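Local coordinates for protein aminoglycoside-O-phosphotransferase VIII (Streptomyces rimosus, PDB 4H05) that transfers a phosphate from ATP to the 3'-hydroxyl of aminoglycoside antibiotics and so probably confers resistance to them, at residues R37-G41 with G42-F46; R252-D255 with G256-E260; P132-S136 with L137-V141; P236-G239 with P240-A244; V56-L59 with G60-E63. One frame throughout, in Å; residues are numbered along the deposited sequence. Where two conformers were deposited one is given.

From the N terminus, interaction 1 closes the hairpin between strands 35-40 and 43-50. Interaction 5 follows at once, inside helix 54-71, which packs on the same sheet. Interaction 3 then leads the chain into helix 137-150, and interaction 4 likewise opens helix 240-251. Interaction 2, beyond that helix, forms the bend to helix 260-270. Interaction 5 is one turn within a helix, the others a turn, bend or helix start; all lie in series, none nested or crossing. Interactions 3 and 5 touch, with F133 CZ 3.7 Å from E63 O, where the mainly helical part meets the helix beside the five-stranded sheet. Interactions 1 and 2 lie farthest apart, centres about 40 Å.

Interaction 1: R37-G41 with G42-F46; sequences RLRGG and GRELF
E44 OE1 takes a hydrogen bond of 2.5 Å from R37 NH2, forming a salt bridge across the two strands. It is nearly straight at 164°, and the oxygen lies close to the guanidinium plane, although that plane and the carboxylate are turned 65° apart. R37 runs out extended, then bends at its third torsion (chi3 -72°), bringing the guanidinium over the neighbouring strand. One of its faces then receives F46, whose CE2 lies 3.5 Å from R37 NH1 with the ring nearly perpendicular to the guanidinium. On the same side of the sheet, R39 CB rests 3.7 Å from E44 OE2, while the far end of R39 leaves to make a salt bridge with E22. L38 and L45 point to the other side, and their backbones exchange two bonds, L38 N to L45 O and L45 N to L38 O, both 2.8 Å. G40 and R43 form the next hydrogen-bonded pair, R43 N reaching G40 O at 3.0 Å. Only G41 and G42 remain between them, joined by a peptide modelled as cis. This is a tight antiparallel beta hairpin with a two-residue turn, in the five-stranded sheet that resembles the N-terminal lobe of protein kinases.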
loop_
_atom_site.group_PDB
_atom_site.type_symbol
_atom_site.label_atom_id
_atom_site.label_comp_id
_atom_site.label_asym_id
_atom_site.label_seq_id
_atom_site.Cartn_x
_atom_site.Cartn_y
_atom_site.Cartn_z
ATOM N N ARG A 37 15.464 -1.841 -7.423
ATOM C CA ARG A 37 16.390 -1.042 -6.660
ATOM C C ARG A 37 17.621 -0.767 -7.510
ATOM O O ARG A 37 18.273 -1.722 -8.022
ATOM C CB ARG A 37 16.785 -1.800 -5.431
ATOM C CG ARG A 37 17.772 -1.071 -4.526
ATOM C CD ARG A 37 18.193 -1.992 -3.365
ATOM N NE ARG A 37 17.074 -2.138 -2.427
ATOM C CZ ARG A 37 16.775 -1.268 -1.449
ATOM N NH1 ARG A 37 15.735 -1.497 -0.654
ATOM N NH2 ARG A 37 17.509 -0.166 -1.255
ATOM N N LEU A 38 17.888 0.516 -7.752
ATOM C CA LEU A 38 19.023 0.945 -8.577
ATOM C C LEU A 38 20.011 1.537 -7.653
ATOM O O LEU A 38 19.676 2.421 -6.891
ATOM C CB LEU A 38 18.684 2.028 -9.572
ATOM C CG LEU A 38 18.203 1.648 -10.944
ATOM C CD1 LEU A 38 16.976 0.693 -10.727
ATOM C CD2 LEU A 38 17.927 2.940 -11.757
ATOM N N ARG A 39 21.257 1.122 -7.775
ATOM C CA ARG A 39 22.271 1.558 -6.838
ATOM C C ARG A 39 23.625 1.755 -7.463
ATOM O O ARG A 39 24.044 0.958 -8.297
ATOM C CB ARG A 39 22.396 0.534 -5.740
ATOM C CG ARG A 39 22.730 -0.853 -6.222
ATOM C CD ARG A 39 22.794 -1.815 -5.046
ATOM N NE ARG A 39 23.337 -3.103 -5.478
ATOM C CZ ARG A 39 23.112 -4.275 -4.885
ATOM N NH1 ARG A 39 22.307 -4.348 -3.813
ATOM N NH2 ARG A 39 23.709 -5.384 -5.355
ATOM N N GLY A 40 24.319 2.787 -7.010
ATOM C CA GLY A 40 25.595 3.208 -7.599
ATOM C C GLY A 40 26.056 4.456 -6.881
ATOM O O GLY A 40 25.251 5.372 -6.627
ATOM N N GLY A 41 27.358 4.510 -6.608
ATOM C CA GLY A 41 27.923 5.321 -5.522
ATOM C C GLY A 41 27.437 6.635 -4.900
ATOM O O GLY A 41 27.413 7.657 -5.555
ATOM N N GLY A 42 27.035 6.669 -3.644
ATOM C CA GLY A 42 26.247 5.667 -2.942
ATOM C C GLY A 42 24.892 6.351 -2.851
ATOM O O GLY A 42 24.519 6.867 -1.812
ATOM N N ARG A 43 24.219 6.456 -3.999
ATOM C CA ARG A 43 22.785 6.825 -4.087
ATOM C C ARG A 43 22.044 5.527 -4.449
ATOM O O ARG A 43 22.633 4.598 -5.084
ATOM C CB ARG A 43 22.501 7.933 -5.133
ATOM C CG ARG A 43 22.986 7.631 -6.559
ATOM C CD ARG A 43 22.030 8.038 -7.698
ATOM N NE ARG A 43 22.489 7.506 -9.009
ATOM C CZ ARG A 43 22.314 8.081 -10.222
ATOM N NH1 ARG A 43 21.651 9.242 -10.356
ATOM N NH2 ARG A 43 22.811 7.491 -11.336
ATOM N N GLU A 44 20.796 5.443 -4.006
ATOM C CA GLU A 44 19.908 4.308 -4.271
ATOM C C GLU A 44 18.621 4.902 -4.638
ATOM O O GLU A 44 18.244 5.873 -4.036
ATOM C CB GLU A 44 19.703 3.367 -3.078
ATOM C CG GLU A 44 20.961 2.584 -2.750
ATOM C CD GLU A 44 20.760 1.100 -2.402
ATOM O OE1 GLU A 44 19.612 0.575 -2.417
ATOM O OE2 GLU A 44 21.801 0.433 -2.134
ATOM N N LEU A 45 18.020 4.374 -5.716
ATOM C CA LEU A 45 16.682 4.705 -6.173
ATOM C C LEU A 45 15.814 3.466 -6.172
ATOM O O LEU A 45 16.266 2.322 -6.374
ATOM C CB LEU A 45 16.693 5.250 -7.578
ATOM C CG LEU A 45 17.707 6.399 -7.723
ATOM C CD1 LEU A 45 17.917 6.746 -9.161
ATOM C CD2 LEU A 45 17.251 7.686 -6.995
ATOM N N PHE A 46 14.542 3.710 -5.997
ATOM C CA PHE A 46 13.532 2.731 -6.304
ATOM C C PHE A 46 12.874 3.060 -7.646
ATOM O O PHE A 46 12.484 4.228 -7.893
ATOM C CB PHE A 46 12.420 2.801 -5.219
ATOM C CG PHE A 46 12.803 2.303 -3.850
ATOM C CD1 PHE A 46 11.914 2.518 -2.762
ATOM C CD2 PHE A 46 14.019 1.639 -3.581
ATOM C CE1 PHE A 46 12.228 2.075 -1.476
ATOM C CE2 PHE A 46 14.316 1.205 -2.283
ATOM C CZ PHE A 46 13.412 1.425 -1.234
#

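Interaction 2: R252-D255 with G256-E260; sequences RGWD and GAVSE
W254 is where R252-D255 first meets G256-E260, just past G253, whose positive phi takes the chain out of helix 240-251. Its CG stands opposite the backbone N (chi1 174°), which lays the indole beneath the peptides that follow. G256 CA sits over the six-membered ring, 3.5 Å from its centroid and only 6° off the normal, a CH-pi contact in which a glycine backbone lies flat on the aromatic face. The far corner of the indole is busy too: W254 CH2 comes within 3.7 Å of A257 CB and 3.5 Å of A257 O. V258 approaches the rim near the ring plane, its CG2 3.7 Å from W254 CZ3. The tryptophan is thus folded under its own loop, the surface bend that joins helix 240-251 to helix 260-270. Outside the bend the indole makes a cation-pi contact with R219 and touches H220, the latter also met by V258. D255, next along, turns its side chain away from the bend overall, but its carboxylate curls back (chi1 57°) so that OD2 lies 2.7 Å from G256 N. Beyond V258 the chain reaches S259, the N-cap of helix 260-270, whose OG is hydrogen-bonded to K262 N.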
loop_
_atom_site.group_PDB
_atom_site.type_symbol
_atom_site.label_atom_id
_atom_site.label_comp_id
_atom_site.label_asym_id
_atom_site.label_seq_id
_atom_site.Cartn_x
_atom_site.Cartn_y
_atom_site.Cartn_z
ATOM N N ARG A 252 -4.673 5.716 21.207
ATOM C CA ARG A 252 -4.296 6.951 21.942
ATOM C C ARG A 252 -4.861 8.386 21.602
ATOM O O ARG A 252 -5.581 8.904 22.443
ATOM C CB ARG A 252 -2.803 6.996 22.151
ATOM C CG ARG A 252 -2.291 5.913 23.125
ATOM C CD ARG A 252 -0.750 5.933 23.252
ATOM N NE ARG A 252 -0.200 7.309 23.215
ATOM C CZ ARG A 252 1.063 7.651 22.921
ATOM N NH1 ARG A 252 1.988 6.730 22.636
ATOM N NH2 ARG A 252 1.405 8.946 22.911
ATOM N N GLY A 253 -4.717 9.019 20.427
ATOM C CA GLY A 253 -4.820 8.436 19.088
ATOM C C GLY A 253 -6.242 8.739 18.580
ATOM O O GLY A 253 -6.512 9.792 17.943
ATOM N N TRP A 254 -7.162 7.840 18.918
ATOM C CA TRP A 254 -8.541 7.927 18.467
ATOM C C TRP A 254 -9.391 7.177 19.446
ATOM O O TRP A 254 -9.200 5.986 19.664
ATOM C CB TRP A 254 -8.610 7.350 17.081
ATOM C CG TRP A 254 -9.971 7.221 16.499
ATOM C CD1 TRP A 254 -10.783 8.219 15.952
ATOM C CD2 TRP A 254 -10.690 5.967 16.284
ATOM N NE1 TRP A 254 -11.943 7.681 15.492
ATOM C CE2 TRP A 254 -11.942 6.325 15.653
ATOM C CE3 TRP A 254 -10.409 4.629 16.535
ATOM C CZ2 TRP A 254 -12.883 5.363 15.312
ATOM C CZ3 TRP A 254 -11.353 3.684 16.213
ATOM C CH2 TRP A 254 -12.564 4.036 15.608
ATOM N N ASP A 255 -10.300 7.908 20.075
ATOM C CA ASP A 255 -11.133 7.391 21.182
ATOM C C ASP A 255 -12.196 6.331 20.734
ATOM O O ASP A 255 -12.639 5.522 21.565
ATOM C CB ASP A 255 -11.816 8.580 21.903
ATOM C CG ASP A 255 -12.657 9.434 20.929
ATOM O OD1 ASP A 255 -13.161 10.517 21.308
ATOM O OD2 ASP A 255 -12.810 9.004 19.752
ATOM N N GLY A 256 -12.620 6.331 19.458
ATOM C CA GLY A 256 -13.398 5.198 18.934
ATOM C C GLY A 256 -12.599 3.922 19.246
ATOM O O GLY A 256 -11.417 4.030 19.603
ATOM N N ALA A 257 -13.142 2.705 19.137
ATOM C CA ALA A 257 -14.435 2.340 18.558
ATOM C C ALA A 257 -14.171 1.450 17.356
ATOM O O ALA A 257 -14.867 1.547 16.367
ATOM C CB ALA A 257 -15.257 3.550 18.158
ATOM N N VAL A 258 -13.185 0.558 17.429
ATOM C CA VAL A 258 -12.793 -0.179 16.243
ATOM C C VAL A 258 -13.816 -1.233 15.906
ATOM O O VAL A 258 -14.036 -2.088 16.713
ATOM C CB VAL A 258 -11.409 -0.817 16.345
ATOM C CG1 VAL A 258 -11.030 -1.427 14.996
ATOM C CG2 VAL A 258 -10.345 0.210 16.783
ATOM N N SER A 259 -14.486 -1.149 14.743
ATOM C CA SER A 259 -15.580 -2.103 14.359
ATOM C C SER A 259 -15.128 -3.375 13.605
ATOM O O SER A 259 -14.556 -3.294 12.511
ATOM C CB SER A 259 -16.640 -1.411 13.492
ATOM O OG SER A 259 -17.160 -2.334 12.508
ATOM N N GLU A 260 -15.425 -4.548 14.151
ATOM C CA GLU A 260 -14.984 -5.753 13.520
ATOM C C GLU A 260 -15.753 -5.951 12.158
ATOM O O GLU A 260 -15.201 -6.520 11.225
ATOM C CB GLU A 260 -15.230 -6.912 14.534
ATOM C CG GLU A 260 -14.034 -7.805 14.901
ATOM C CD GLU A 260 -13.045 -7.197 15.869
ATOM O OE1 GLU A 260 -13.461 -6.515 16.838
ATOM O OE2 GLU A 260 -11.827 -7.437 15.678
#

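Interaction 3: P132-S136 with L137-V141; sequences PFDRS and LAVTV
The R135 guanidinium carries the methyl of T140 on one face, CG2 lying 3.3 Å above its plane toward the rim and 3.4 Å from R135 NE. The two side chains cross at about a right angle, and R135 also makes a cation-pi contact with F273. The D134 carboxylate is gripped through OD1 by S136 twice from one face: S136 OG on the syn side at 2.8 Å, S136 N from above the plane at 3.2 Å, closing an Asx turn. Its other oxygen, OD2, pairs with R216 and has V139 CG2 sliding past. S136 is the N-cap of helix 137-150, and its carbonyl oxygen accepts V139 N at 2.8 Å and T140 N at 2.9 Å, the latter in the carbonyl plane. A water donates to R135 O and is hydrogen-bonded to T140 OG1 at 2.7 Å. R135 stands about 7 Å, side chain to side chain, from D190, the predicted proton acceptor. The S136 hydroxyl, set between its own backbone N and carbonyl carbon (chi1 57°), is spent on D134, and the first helical N-H, that of L137, is bound by E182; two donors from S136 and the R216 salt bridge would favour an ionised D134.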
loop_
_atom_site.group_PDB
_atom_site.type_symbol
_atom_site.label_atom_id
_atom_site.label_comp_id
_atom_site.label_asym_id
_atom_site.label_seq_id
_atom_site.Cartn_x
_atom_site.Cartn_y
_atom_site.Cartn_z
ATOM N N PRO A 132 -6.299 16.044 -1.725
ATOM C CA PRO A 132 -6.962 16.023 -3.043
ATOM C C PRO A 132 -7.481 14.677 -3.534
ATOM O O PRO A 132 -8.067 14.609 -4.592
ATOM C CB PRO A 132 -5.877 16.510 -4.035
ATOM C CG PRO A 132 -4.708 16.909 -3.211
ATOM C CD PRO A 132 -4.924 16.531 -1.765
ATOM N N PHE A 133 -7.198 13.592 -2.848
ATOM C CA PHE A 133 -7.362 12.322 -3.537
ATOM C C PHE A 133 -8.521 11.684 -2.865
ATOM O O PHE A 133 -8.600 11.753 -1.682
ATOM C CB PHE A 133 -6.099 11.481 -3.443
ATOM C CG PHE A 133 -4.882 12.205 -3.919
ATOM C CD1 PHE A 133 -4.720 12.487 -5.268
ATOM C CD2 PHE A 133 -3.962 12.693 -3.009
ATOM C CE1 PHE A 133 -3.651 13.207 -5.696
ATOM C CE2 PHE A 133 -2.909 13.454 -3.413
ATOM C CZ PHE A 133 -2.741 13.715 -4.753
ATOM N N ASP A 134 -9.360 11.009 -3.626
ATOM C CA ASP A 134 -10.547 10.369 -3.128
ATOM C C ASP A 134 -10.349 8.851 -3.344
ATOM O O ASP A 134 -10.222 8.404 -4.468
ATOM C CB ASP A 134 -11.736 10.836 -4.049
ATOM C CG ASP A 134 -13.095 10.488 -3.513
ATOM O OD1 ASP A 134 -13.234 9.876 -2.441
ATOM O OD2 ASP A 134 -14.069 10.839 -4.192
ATOM N N ARG A 135 -10.387 8.045 -2.283
ATOM C CA ARG A 135 -10.529 6.624 -2.420
ATOM C C ARG A 135 -11.719 6.068 -1.602
ATOM O O ARG A 135 -11.646 4.968 -0.970
ATOM C CB ARG A 135 -9.217 5.948 -1.986
ATOM C CG ARG A 135 -9.018 4.586 -2.677
ATOM C CD ARG A 135 -8.687 3.493 -1.642
ATOM N NE ARG A 135 -8.578 2.207 -2.340
ATOM C CZ ARG A 135 -8.577 1.010 -1.764
ATOM N NH1 ARG A 135 -8.648 0.864 -0.455
ATOM N NH2 ARG A 135 -8.533 -0.063 -2.522
ATOM N N SER A 136 -12.821 6.816 -1.577
ATOM C CA SER A 136 -13.971 6.419 -0.783
ATOM C C SER A 136 -14.761 5.325 -1.464
ATOM O O SER A 136 -14.427 4.923 -2.578
ATOM C CB SER A 136 -14.880 7.612 -0.516
ATOM O OG SER A 136 -15.277 8.163 -1.717
ATOM N N LEU A 137 -15.797 4.829 -0.784
ATOM C CA LEU A 137 -16.674 3.766 -1.353
ATOM C C LEU A 137 -17.338 4.155 -2.661
ATOM O O LEU A 137 -17.567 3.236 -3.531
ATOM C CB LEU A 137 -17.764 3.394 -0.380
ATOM C CG LEU A 137 -17.270 2.773 0.938
ATOM C CD1 LEU A 137 -18.377 2.821 1.976
ATOM C CD2 LEU A 137 -16.765 1.360 0.707
ATOM N N ALA A 138 -17.621 5.464 -2.855
ATOM C CA ALA A 138 -18.078 5.914 -4.258
ATOM C C ALA A 138 -17.051 5.603 -5.342
ATOM O O ALA A 138 -17.397 5.333 -6.490
ATOM C CB ALA A 138 -18.549 7.398 -4.343
ATOM N N VAL A 139 -15.796 5.446 -4.996
ATOM C CA VAL A 139 -14.791 5.115 -6.030
ATOM C C VAL A 139 -14.465 3.644 -6.023
ATOM O O VAL A 139 -14.207 2.974 -7.076
ATOM C CB VAL A 139 -13.432 5.838 -5.732
ATOM C CG1 VAL A 139 -12.289 5.245 -6.509
ATOM C CG2 VAL A 139 -13.502 7.297 -6.000
ATOM N N THR A 140 -14.337 3.132 -4.815
ATOM C CA THR A 140 -13.763 1.810 -4.680
ATOM C C THR A 140 -14.770 0.730 -5.021
ATOM O O THR A 140 -14.385 -0.324 -5.511
ATOM C CB THR A 140 -13.168 1.541 -3.291
ATOM O OG1 THR A 140 -14.145 1.773 -2.272
ATOM C CG2 THR A 140 -11.891 2.362 -3.036
ATOM N N VAL A 141 -16.049 0.946 -4.756
ATOM C CA VAL A 141 -17.034 -0.120 -5.024
ATOM C C VAL A 141 -17.204 -0.297 -6.563
ATOM O O VAL A 141 -16.955 -1.388 -7.113
ATOM C CB VAL A 141 -18.355 0.054 -4.236
ATOM C CG1 VAL A 141 -19.329 -1.059 -4.625
ATOM C CG2 VAL A 141 -18.155 0.075 -2.744
HETATM O O HOH W 1 -13.352 2.982 0.018
#

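Interaction 4: P236-G239 with P240-A244; sequences PWFG and PECSA
F238 and C242 meet edge-on: C242 SG lies beside the ring, 5.2 Å from its centroid and 86° off the normal, so it is almost in the ring plane. The sulfur comes closest at F238 CD2, 3.8 Å away, and the two CB atoms sit 4.0 Å apart. Both side chains turn away from their own carbonyl carbons, F238 with chi1 -72° and C242 with chi1 -67°, which lets them face each other across the bend. Around them V112, L230 and P193 touch the phenylalanine, and R109 and A113 touch the cysteine, so the pair lies between the start of helix 240-251 and helices 109-124 and 220-230. S243, next after C242 and one turn on from G239, swings its hydroxyl back toward the N terminus. S243 OG donates to G239 O at 3.2 Å from well above the carbonyl plane, while S243 N reaches the same oxygen at 3.0 Å, nearly along the carbonyl direction. G239 is the N-cap, with backbone angles open chiefly to glycine, and P240 follows as the first helical residue. Proline brings no N-H there, where none is required by the helix. The chemistry is therefore divided: a doubly held carbonyl ties down the first turn, and a cysteine sulfur-aromatic contact, with sulfur at the C-H rim rather than the pi face, lies toward helices 109-124 and 220-230.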
loop_
_atom_site.group_PDB
_atom_site.type_symbol
_atom_site.label_atom_id
_atom_site.label_comp_id
_atom_site.label_asym_id
_atom_site.label_seq_id
_atom_site.Cartn_x
_atom_site.Cartn_y
_atom_site.Cartn_z
ATOM N N PRO A 236 4.220 -12.168 7.710
ATOM C CA PRO A 236 5.068 -11.436 8.642
ATOM C C PRO A 236 5.105 -11.937 10.116
ATOM O O PRO A 236 4.274 -12.713 10.618
ATOM C CB PRO A 236 4.485 -10.011 8.548
ATOM C CG PRO A 236 3.028 -10.263 8.415
ATOM C CD PRO A 236 2.946 -11.457 7.488
ATOM N N TRP A 237 6.099 -11.444 10.816
ATOM C CA TRP A 237 6.450 -11.979 12.103
ATOM C C TRP A 237 5.902 -11.124 13.190
ATOM O O TRP A 237 6.615 -10.370 13.875
ATOM C CB TRP A 237 7.961 -12.101 12.151
ATOM C CG TRP A 237 8.464 -13.232 11.353
ATOM C CD1 TRP A 237 8.684 -14.540 11.801
ATOM C CD2 TRP A 237 8.853 -13.230 9.929
ATOM N NE1 TRP A 237 9.184 -15.311 10.797
ATOM C CE2 TRP A 237 9.298 -14.598 9.634
ATOM C CE3 TRP A 237 8.837 -12.299 8.918
ATOM C CZ2 TRP A 237 9.716 -14.983 8.358
ATOM C CZ3 TRP A 237 9.239 -12.695 7.627
ATOM C CH2 TRP A 237 9.705 -13.998 7.357
ATOM N N PHE A 238 4.601 -11.228 13.349
ATOM C CA PHE A 238 3.877 -10.419 14.299
ATOM C C PHE A 238 3.090 -11.365 15.216
ATOM O O PHE A 238 3.647 -12.326 15.703
ATOM C CB PHE A 238 3.044 -9.361 13.532
ATOM C CG PHE A 238 3.899 -8.242 12.921
ATOM C CD1 PHE A 238 3.944 -8.025 11.561
ATOM C CD2 PHE A 238 4.665 -7.398 13.751
ATOM C CE1 PHE A 238 4.745 -7.031 11.018
ATOM C CE2 PHE A 238 5.461 -6.390 13.220
ATOM C CZ PHE A 238 5.480 -6.185 11.862
ATOM N N GLY A 239 1.834 -11.070 15.487
ATOM C CA GLY A 239 0.920 -12.053 16.059
ATOM C C GLY A 239 -0.043 -11.346 16.970
ATOM O O GLY A 239 -0.193 -10.090 16.893
ATOM N N PRO A 240 -0.716 -12.122 17.844
ATOM C CA PRO A 240 -1.841 -11.569 18.588
ATOM C C PRO A 240 -1.439 -10.401 19.506
ATOM O O PRO A 240 -2.205 -9.461 19.740
ATOM C CB PRO A 240 -2.372 -12.795 19.399
ATOM C CG PRO A 240 -1.328 -13.868 19.286
ATOM C CD PRO A 240 -0.573 -13.590 18.018
ATOM N N GLU A 241 -0.231 -10.470 20.030
ATOM C CA GLU A 241 0.234 -9.431 20.952
ATOM C C GLU A 241 0.610 -8.134 20.241
ATOM O O GLU A 241 0.430 -7.051 20.753
ATOM C CB GLU A 241 1.462 -9.940 21.699
ATOM C CG GLU A 241 1.179 -11.012 22.733
ATOM C CD GLU A 241 2.431 -11.269 23.560
ATOM O OE1 GLU A 241 3.168 -12.240 23.255
ATOM O OE2 GLU A 241 2.703 -10.436 24.455
ATOM N N CYS A 242 1.225 -8.268 19.099
ATOM C CA CYS A 242 1.471 -7.132 18.237
ATOM C C CYS A 242 0.196 -6.462 17.826
ATOM O O CYS A 242 0.112 -5.227 17.899
ATOM C CB CYS A 242 2.271 -7.556 17.037
ATOM S SG CYS A 242 3.962 -8.081 17.457
ATOM N N SER A 243 -0.840 -7.222 17.477
ATOM C CA SER A 243 -2.140 -6.581 17.120
ATOM C C SER A 243 -2.765 -5.839 18.259
ATOM O O SER A 243 -3.220 -4.718 18.079
ATOM C CB SER A 243 -3.190 -7.550 16.599
ATOM O OG SER A 243 -2.651 -8.481 15.688
ATOM N N ALA A 244 -2.807 -6.444 19.441
ATOM C CA ALA A 244 -3.105 -5.663 20.671
ATOM C C ALA A 244 -2.193 -4.420 20.853
ATOM O O ALA A 244 -2.676 -3.343 21.207
ATOM C CB ALA A 244 -3.007 -6.563 21.907
#

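Interaction 5: V56-L59 with G60-E63; sequences VGLL and GEAE
E61 begins against L58, one turn back along the same helix: its CB lies 3.4 Å from L58 O and 3.8 Å from G57 O. The chain then leaves the helix fully extended, with CG opposite the backbone N (chi1 -172°), and runs side by side with L58, both pointing the same way. At the tip OE1 passes 3.5 Å from L58 CD2, so a methyl flanks the carboxylate. That same OE1 forms a salt bridge with K48, and OE2 takes a weak hydrogen bond from V211 N, next to D210, the predicted magnesium ligand, whose side chain is about 4 Å from that of E61. The backbone beneath is helical, with clear bonds at two places: G60 N binds V56 O at 3.2 Å with a fairly straight 166°, and A62 N binds L58 O at 3.2 Å. E61 N, by contrast, is shared weakly between G57 O and L58 O. A62 CB rests 3.7 Å from L59 O. The pairing of K48 with E61 is consistent with the lysine-glutamate pair that joins the third strand to helix C in protein kinases. Helix 54-71 lies against the five-stranded sheet: L58 packs on K48 and A50 of strand 43-50, L59 on A88 of strand 86-93, and E61 and A62 on L90 of that strand.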
loop_
_atom_site.group_PDB
_atom_site.type_symbol
_atom_site.label_atom_id
_atom_site.label_comp_id
_atom_site.label_asym_id
_atom_site.label_seq_id
_atom_site.Cartn_x
_atom_site.Cartn_y
_atom_site.Cartn_z
ATOM N N VAL A 56 -1.846 3.553 -14.846
ATOM C CA VAL A 56 -2.614 4.758 -14.419
ATOM C C VAL A 56 -2.350 4.974 -12.924
ATOM O O VAL A 56 -2.206 6.108 -12.432
ATOM C CB VAL A 56 -4.147 4.627 -14.622
ATOM C CG1 VAL A 56 -4.858 5.962 -14.276
ATOM C CG2 VAL A 56 -4.441 4.193 -16.042
ATOM N N GLY A 57 -2.289 3.841 -12.240
ATOM C CA GLY A 57 -1.938 3.774 -10.846
ATOM C C GLY A 57 -0.674 4.521 -10.558
ATOM O O GLY A 57 -0.729 5.433 -9.788
ATOM N N LEU A 58 0.456 4.147 -11.183
ATOM C CA LEU A 58 1.742 4.883 -10.992
ATOM C C LEU A 58 1.759 6.380 -11.247
ATOM O O LEU A 58 2.420 7.111 -10.502
ATOM C CB LEU A 58 2.862 4.263 -11.793
ATOM C CG LEU A 58 3.340 2.877 -11.460
ATOM C CD1 LEU A 58 4.558 2.495 -12.397
ATOM C CD2 LEU A 58 3.706 2.869 -9.989
ATOM N N LEU A 59 1.075 6.895 -12.270
ATOM C CA LEU A 59 0.999 8.399 -12.426
ATOM C C LEU A 59 0.349 9.099 -11.260
ATOM O O LEU A 59 0.742 10.219 -10.749
ATOM C CB LEU A 59 0.153 8.770 -13.637
ATOM C CG LEU A 59 0.853 8.535 -14.997
ATOM C CD1 LEU A 59 0.967 7.041 -15.313
ATOM C CD2 LEU A 59 0.162 9.342 -16.112
ATOM N N GLY A 60 -0.695 8.449 -10.822
ATOM C CA GLY A 60 -1.348 8.926 -9.662
ATOM C C GLY A 60 -0.432 8.825 -8.459
ATOM O O GLY A 60 -0.576 9.594 -7.564
ATOM N N GLU A 61 0.475 7.850 -8.420
ATOM C CA GLU A 61 1.294 7.678 -7.235
ATOM C C GLU A 61 2.281 8.805 -7.066
ATOM O O GLU A 61 2.417 9.337 -5.953
ATOM C CB GLU A 61 1.914 6.321 -7.231
ATOM C CG GLU A 61 2.608 6.030 -5.933
ATOM C CD GLU A 61 3.208 4.642 -5.858
ATOM O OE1 GLU A 61 2.905 3.810 -6.742
ATOM O OE2 GLU A 61 3.976 4.418 -4.871
ATOM N N ALA A 62 2.892 9.261 -8.159
ATOM C CA ALA A 62 3.756 10.454 -8.144
ATOM C C ALA A 62 3.076 11.639 -7.449
ATOM O O ALA A 62 3.608 12.191 -6.503
ATOM C CB ALA A 62 4.164 10.833 -9.568
ATOM N N GLU A 63 1.853 11.946 -7.856
ATOM C CA GLU A 63 1.068 13.073 -7.326
ATOM C C GLU A 63 0.818 12.881 -5.890
ATOM O O GLU A 63 0.928 13.811 -5.147
ATOM C CB GLU A 63 -0.320 13.134 -7.980
ATOM C CG GLU A 63 -0.202 13.722 -9.361
ATOM C CD GLU A 63 -1.508 13.801 -10.136
ATOM O OE1 GLU A 63 -2.501 13.175 -9.742
ATOM O OE2 GLU A 63 -1.497 14.583 -11.119
#